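Side-chain contacts in CRISPR-associated endonuclease Cas9 (Campylobacter jejuni subsp. jejuni serotype O:2, PDB 5X2H), which uses guide RNA to recognise invading DNA and, in the full-length enzyme, cuts its two strands with separate HNH and RuvC-like nuclease domains: residues K146-G149 against A150-A154; A163-S167 against V168-L172. One frame throughout, in Å; residues are numbered along the deposited sequence.

Contact 1 of 2, residues K146-G149 against A150-A154. With nucleotides of chain C.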
loop_
_atom_site.group_PDB
_atom_site.type_symbol
_atom_site.label_atom_id
_atom_site.label_comp_id
_atom_site.label_asym_id
_atom_site.label_seq_id
_atom_site.Cartn_x
_atom_site.Cartn_y
_atom_site.Cartn_z
ATOM N N LYS A 146 -16.056 10.360 -20.285
ATOM C CA LYS A 146 -14.685 9.906 -20.074
ATOM C C LYS A 146 -14.416 8.603 -20.823
ATOM O O LYS A 146 -15.349 7.909 -21.231
ATOM C CB LYS A 146 -14.405 9.724 -18.579
ATOM N N GLU A 147 -13.136 8.280 -21.002
ATOM C CA GLU A 147 -12.760 7.072 -21.727
ATOM C C GLU A 147 -13.212 5.832 -20.968
ATOM O O GLU A 147 -13.018 5.725 -19.753
ATOM C CB GLU A 147 -11.248 7.039 -21.948
ATOM N N LYS A 148 -13.813 4.891 -21.690
ATOM C CA LYS A 148 -14.374 3.687 -21.094
ATOM C C LYS A 148 -13.415 2.519 -21.279
ATOM O O LYS A 148 -12.960 2.254 -22.396
ATOM C CB LYS A 148 -15.733 3.360 -21.712
ATOM C CG LYS A 148 -16.746 4.488 -21.582
ATOM C CD LYS A 148 -18.139 4.034 -21.984
ATOM C CE LYS A 148 -19.156 5.145 -21.778
ATOM N NZ LYS A 148 -20.370 4.648 -21.078
ATOM N N GLY A 149 -13.116 1.825 -20.186
ATOM C CA GLY A 149 -12.261 0.661 -20.237
ATOM C C GLY A 149 -12.955 -0.521 -20.892
ATOM O O GLY A 149 -14.059 -0.430 -21.432
ATOM N N ALA A 150 -12.277 -1.669 -20.825
ATOM C CA ALA A 150 -12.765 -2.862 -21.512
ATOM C C ALA A 150 -14.067 -3.369 -20.906
ATOM O O ALA A 150 -14.979 -3.773 -21.635
ATOM C CB ALA A 150 -11.700 -3.958 -21.482
ATOM N N ILE A 151 -14.175 -3.355 -19.576
ATOM C CA ILE A 151 -15.374 -3.883 -18.932
ATOM C C ILE A 151 -16.568 -2.972 -19.188
ATOM O O ILE A 151 -17.689 -3.446 -19.415
ATOM C CB ILE A 151 -15.120 -4.092 -17.430
ATOM C CG1 ILE A 151 -14.092 -5.208 -17.227
ATOM C CG2 ILE A 151 -16.417 -4.414 -16.699
ATOM C CD1 ILE A 151 -13.872 -5.577 -15.779
ATOM N N LEU A 152 -16.352 -1.655 -19.173
ATOM C CA LEU A 152 -17.442 -0.733 -19.480
ATOM C C LEU A 152 -17.895 -0.875 -20.928
ATOM O O LEU A 152 -19.091 -0.757 -21.222
ATOM C CB LEU A 152 -17.021 0.707 -19.187
ATOM C CG LEU A 152 -16.830 1.073 -17.713
ATOM C CD1 LEU A 152 -16.573 2.567 -17.562
ATOM C CD2 LEU A 152 -18.036 0.646 -16.890
ATOM N N LYS A 153 -16.958 -1.127 -21.847
ATOM C CA LYS A 153 -17.340 -1.387 -23.232
ATOM C C LYS A 153 -18.199 -2.639 -23.339
ATOM O O LYS A 153 -19.180 -2.669 -24.092
ATOM C CB LYS A 153 -16.099 -1.537 -24.114
ATOM C CG LYS A 153 -15.404 -0.245 -24.513
ATOM C CD LYS A 153 -14.466 -0.505 -25.689
ATOM C CE LYS A 153 -13.150 0.249 -25.561
ATOM N NZ LYS A 153 -13.299 1.713 -25.784
ATOM N N ALA A 154 -17.850 -3.683 -22.586
ATOM C CA ALA A 154 -18.504 -4.975 -22.762
ATOM C C ALA A 154 -19.920 -4.976 -22.201
ATOM O O ALA A 154 -20.820 -5.588 -22.790
ATOM C CB ALA A 154 -17.667 -6.072 -22.111
ATOM P P DA C 13 -12.729 -0.805 -16.747
ATOM O OP1 DA C 13 -13.711 -0.845 -17.852
ATOM O OP2 DA C 13 -11.536 0.069 -16.830
ATOM O "O5'" DA C 13 -13.506 -0.443 -15.402
ATOM C "C5'" DA C 13 -14.744 -1.070 -15.120
ATOM C "C4'" DA C 13 -15.463 -0.352 -13.997
ATOM O "O4'" DA C 13 -15.060 -0.915 -12.722
ATOM C "C3'" DA C 13 -15.189 1.151 -13.907
ATOM O "O3'" DA C 13 -16.407 1.844 -13.669
ATOM C "C2'" DA C 13 -14.229 1.267 -12.724
ATOM C "C1'" DA C 13 -14.695 0.122 -11.842
ATOM N N9 DA C 13 -13.664 -0.389 -10.944
ATOM C C8 DA C 13 -12.343 -0.600 -11.236
ATOM N N7 DA C 13 -11.650 -1.081 -10.230
ATOM C C5 DA C 13 -12.582 -1.201 -9.211
ATOM C C6 DA C 13 -12.484 -1.656 -7.882
ATOM N N6 DA C 13 -11.346 -2.089 -7.334
ATOM N N1 DA C 13 -13.608 -1.646 -7.132
ATOM C C2 DA C 13 -14.746 -1.209 -7.682
ATOM N N3 DA C 13 -14.960 -0.758 -8.916
ATOM C C4 DA C 13 -13.829 -0.783 -9.637
ATOM P P DA C 12 -6.856 -3.405 -17.343
ATOM O OP1 DA C 12 -7.060 -3.063 -18.767
ATOM O OP2 DA C 12 -5.952 -2.583 -16.509
ATOM O "O5'" DA C 12 -8.277 -3.445 -16.623
ATOM C "C5'" DA C 12 -9.268 -4.342 -17.086
ATOM C "C4'" DA C 12 -10.596 -4.064 -16.415
ATOM O "O4'" DA C 12 -10.632 -4.709 -15.118
ATOM C "C3'" DA C 12 -10.894 -2.586 -16.165
ATOM O "O3'" DA C 12 -12.241 -2.315 -16.507
ATOM C "C2'" DA C 12 -10.647 -2.427 -14.662
ATOM C "C1'" DA C 12 -11.084 -3.788 -14.153
ATOM N N9 DA C 12 -10.517 -4.160 -12.860
ATOM C C8 DA C 12 -9.200 -4.384 -12.565
ATOM N N7 DA C 12 -8.988 -4.724 -11.314
ATOM C C5 DA C 12 -10.257 -4.726 -10.751
ATOM C C6 DA C 12 -10.721 -4.998 -9.446
ATOM N N6 DA C 12 -9.917 -5.338 -8.433
ATOM N N1 DA C 12 -12.052 -4.910 -9.224
ATOM C C2 DA C 12 -12.855 -4.569 -10.238
ATOM N N3 DA C 12 -12.536 -4.285 -11.499
ATOM C C4 DA C 12 -11.209 -4.385 -11.692
#
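G149, without a side chain, holds the N-cap position of the helix that opens at A150, and a DNA phosphate, that of DA13 in chain C, lies against the first turn. The missing side chain gives the phosphate room: DA13 OP2 comes to 3.5 Å from G149 CA. The other oxygen reaches the backbone of the first turn, where L152 N donates to DA13 OP1 over 3.1 Å in a nearly straight bond (160°), while I151 N adds a weak, bent one. Behind the phosphate the turn is closed by K153 N bonding to G149 O at 3.0 Å. The K153 chain, bent at chi3 and chi4, curls back along the loop, so that its NZ makes a weak hydrogen bond of 3.4 Å to K148 O. K148 CB rests against L152 CB, 3.9 Å away. L152 holds CG anti to its carbonyl carbon (chi1 -69°), which directs the isobutyl end to the DA13 sugar, CD2 lying 3.8 Å from DA13 O3'. I151 serves the preceding nucleotide, its CD1 touching DA12 O4' at 3.4 Å, and it also packs on a guanine base of the bound RNA. The N-H groups of I151 and L152 thus face an anion, whose charge the helix dipole would probably favour: a phosphate-binding helix N terminus, here gripping the DNA backbone of the guide RNA–target DNA complex.

Contact 2 of 2, residues A163-S167 against V168-L172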
loop_
_atom_site.group_PDB
_atom_site.type_symbol
_atom_site.label_atom_id
_atom_site.label_comp_id
_atom_site.label_asym_id
_atom_site.label_seq_id
_atom_site.Cartn_x
_atom_site.Cartn_y
_atom_site.Cartn_z
ATOM N N ALA A 163 -31.454 -6.782 -25.390
ATOM C CA ALA A 163 -32.806 -6.277 -25.599
ATOM C C ALA A 163 -33.669 -7.234 -26.414
ATOM O O ALA A 163 -34.894 -7.078 -26.433
ATOM C CB ALA A 163 -32.760 -4.909 -26.280
ATOM N N ASN A 164 -33.064 -8.211 -27.085
ATOM C CA ASN A 164 -33.797 -9.201 -27.862
ATOM C C ASN A 164 -34.102 -10.467 -27.073
ATOM O O ASN A 164 -34.545 -11.457 -27.663
ATOM C CB ASN A 164 -33.016 -9.561 -29.129
ATOM C CG ASN A 164 -33.108 -8.490 -30.196
ATOM O OD1 ASN A 164 -33.368 -7.323 -29.902
ATOM N ND2 ASN A 164 -32.903 -8.884 -31.447
ATOM N N TYR A 165 -33.882 -10.462 -25.760
ATOM C CA TYR A 165 -34.076 -11.650 -24.945
ATOM C C TYR A 165 -34.823 -11.293 -23.671
ATOM O O TYR A 165 -34.781 -10.152 -23.203
ATOM C CB TYR A 165 -32.739 -12.318 -24.597
ATOM C CG TYR A 165 -32.089 -13.010 -25.770
ATOM C CD1 TYR A 165 -32.448 -14.303 -26.121
ATOM C CD2 TYR A 165 -31.118 -12.369 -26.529
ATOM C CE1 TYR A 165 -31.860 -14.942 -27.194
ATOM C CE2 TYR A 165 -30.522 -13.001 -27.604
ATOM C CZ TYR A 165 -30.898 -14.288 -27.933
ATOM O OH TYR A 165 -30.313 -14.924 -29.003
ATOM N N GLN A 166 -35.509 -12.292 -23.111
ATOM C CA GLN A 166 -36.221 -12.091 -21.855
ATOM C C GLN A 166 -35.251 -11.880 -20.701
ATOM O O GLN A 166 -35.424 -10.965 -19.888
ATOM C CB GLN A 166 -37.129 -13.285 -21.564
ATOM C CG GLN A 166 -38.248 -13.496 -22.560
ATOM C CD GLN A 166 -39.409 -14.249 -21.951
ATOM O OE1 GLN A 166 -40.140 -13.713 -21.119
ATOM N NE2 GLN A 166 -39.577 -15.504 -22.349
ATOM N N SER A 167 -34.221 -12.720 -20.612
ATOM C CA SER A 167 -33.343 -12.739 -19.455
ATOM C C SER A 167 -31.907 -12.965 -19.900
ATOM O O SER A 167 -31.637 -13.368 -21.036
ATOM C CB SER A 167 -33.760 -13.829 -18.460
ATOM O OG SER A 167 -33.452 -15.121 -18.959
ATOM N N VAL A 168 -30.982 -12.697 -18.976
ATOM C CA VAL A 168 -29.574 -12.997 -19.215
ATOM C C VAL A 168 -29.382 -14.493 -19.429
ATOM O O VAL A 168 -28.600 -14.917 -20.290
ATOM C CB VAL A 168 -28.717 -12.477 -18.046
ATOM C CG1 VAL A 168 -27.288 -12.988 -18.158
ATOM C CG2 VAL A 168 -28.747 -10.957 -17.999
ATOM N N GLY A 169 -30.105 -15.311 -18.662
ATOM C CA GLY A 169 -29.972 -16.753 -18.796
ATOM C C GLY A 169 -30.293 -17.245 -20.194
ATOM O O GLY A 169 -29.538 -18.023 -20.781
ATOM N N GLU A 170 -31.423 -16.796 -20.748
ATOM C CA GLU A 170 -31.781 -17.184 -22.110
ATOM C C GLU A 170 -30.743 -16.692 -23.112
ATOM O O GLU A 170 -30.398 -17.403 -24.063
ATOM C CB GLU A 170 -33.165 -16.641 -22.468
ATOM C CG GLU A 170 -33.587 -16.934 -23.900
ATOM C CD GLU A 170 -34.870 -16.228 -24.292
ATOM O OE1 GLU A 170 -35.323 -15.346 -23.534
ATOM O OE2 GLU A 170 -35.426 -16.554 -25.362
ATOM N N TYR A 171 -30.236 -15.475 -22.910
ATOM C CA TYR A 171 -29.236 -14.915 -23.814
ATOM C C TYR A 171 -27.975 -15.772 -23.841
ATOM O O TYR A 171 -27.488 -16.146 -24.914
ATOM C CB TYR A 171 -28.918 -13.481 -23.395
ATOM C CG TYR A 171 -27.695 -12.868 -24.039
ATOM C CD1 TYR A 171 -27.624 -12.681 -25.414
ATOM C CD2 TYR A 171 -26.621 -12.447 -23.265
ATOM C CE1 TYR A 171 -26.508 -12.108 -26.001
ATOM C CE2 TYR A 171 -25.505 -11.872 -23.840
ATOM C CZ TYR A 171 -25.452 -11.704 -25.207
ATOM O OH TYR A 171 -24.338 -11.131 -25.772
ATOM N N LEU A 172 -27.439 -16.105 -22.667
ATOM C CA LEU A 172 -26.232 -16.924 -22.619
ATOM C C LEU A 172 -26.507 -18.346 -23.094
ATOM O O LEU A 172 -25.654 -18.968 -23.738
ATOM C CB LEU A 172 -25.659 -16.934 -21.202
ATOM C CG LEU A 172 -25.171 -15.586 -20.668
ATOM C CD1 LEU A 172 -24.660 -15.719 -19.238
ATOM C CD2 LEU A 172 -24.093 -15.009 -21.579
#
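E170 folds back from the first turn of its helix alongside Y165 and toward Q166 and S167, in a serine N-cap that resembles a capping box but has the glutamate reaching one residue too far back for the classical form. Its CB lies 3.8 Å from S167 OG, the oxygen that caps the helix by accepting E170 N over 3.2 Å in an almost linear bond (172°). CG, anti to the backbone N (chi1 177°), turns toward the loop and meets Y165 CD1 at 3.6 Å. CD follows in the plane of the same ring, at its edge, with the carboxylate turned steeply against it. At the tip the two oxygens part company. OE1 accepts Q166 N at 3.1 Å, the donor coming from above the carboxylate plane, whereas OE2 forms a salt bridge with K174 one turn further along the helix. The carboxylate is thereby fixed at both oxygens and bridges the loop to the helix.

The Y165 ring is settled from a second direction by Y171, whose CA sits over one face, 4.0 Å from the ring centroid, in a CH-pi contact. The two rings meet obliquely, their planes 56° apart, with Y165 CE2 against Y171 CD1. Both hydroxyls are bonded beyond the turn, Y165 OH to E175 and Y171 OH to Y176 and N158. V168 faces the other way, onto F205 and L206 of helix 203-219. In the backbone, Y171 N donates to S167 O over 3.1 Å.

Overall arrangement
Beyond helix 121-133 the chain passes through a loop, not modelled at 143-145, that ends in contact 1, where residues 146-149 lead into helix 150-162. Contact 2 begins where that helix has ended: residues 163-167 form the short connection to helix 168-175 and close against its first turn. The two contacts are therefore in series, neither nested nor crossing, with centres 22 Å apart and nearest atoms about 7 Å apart. Both are helix starts, but their settings differ. Contact 1 sits at the surface on the bound nucleic acid, while contact 2 is buried within the protein and packs the start of helix 168-175 against helices 107-113, 150-162 and 203-219.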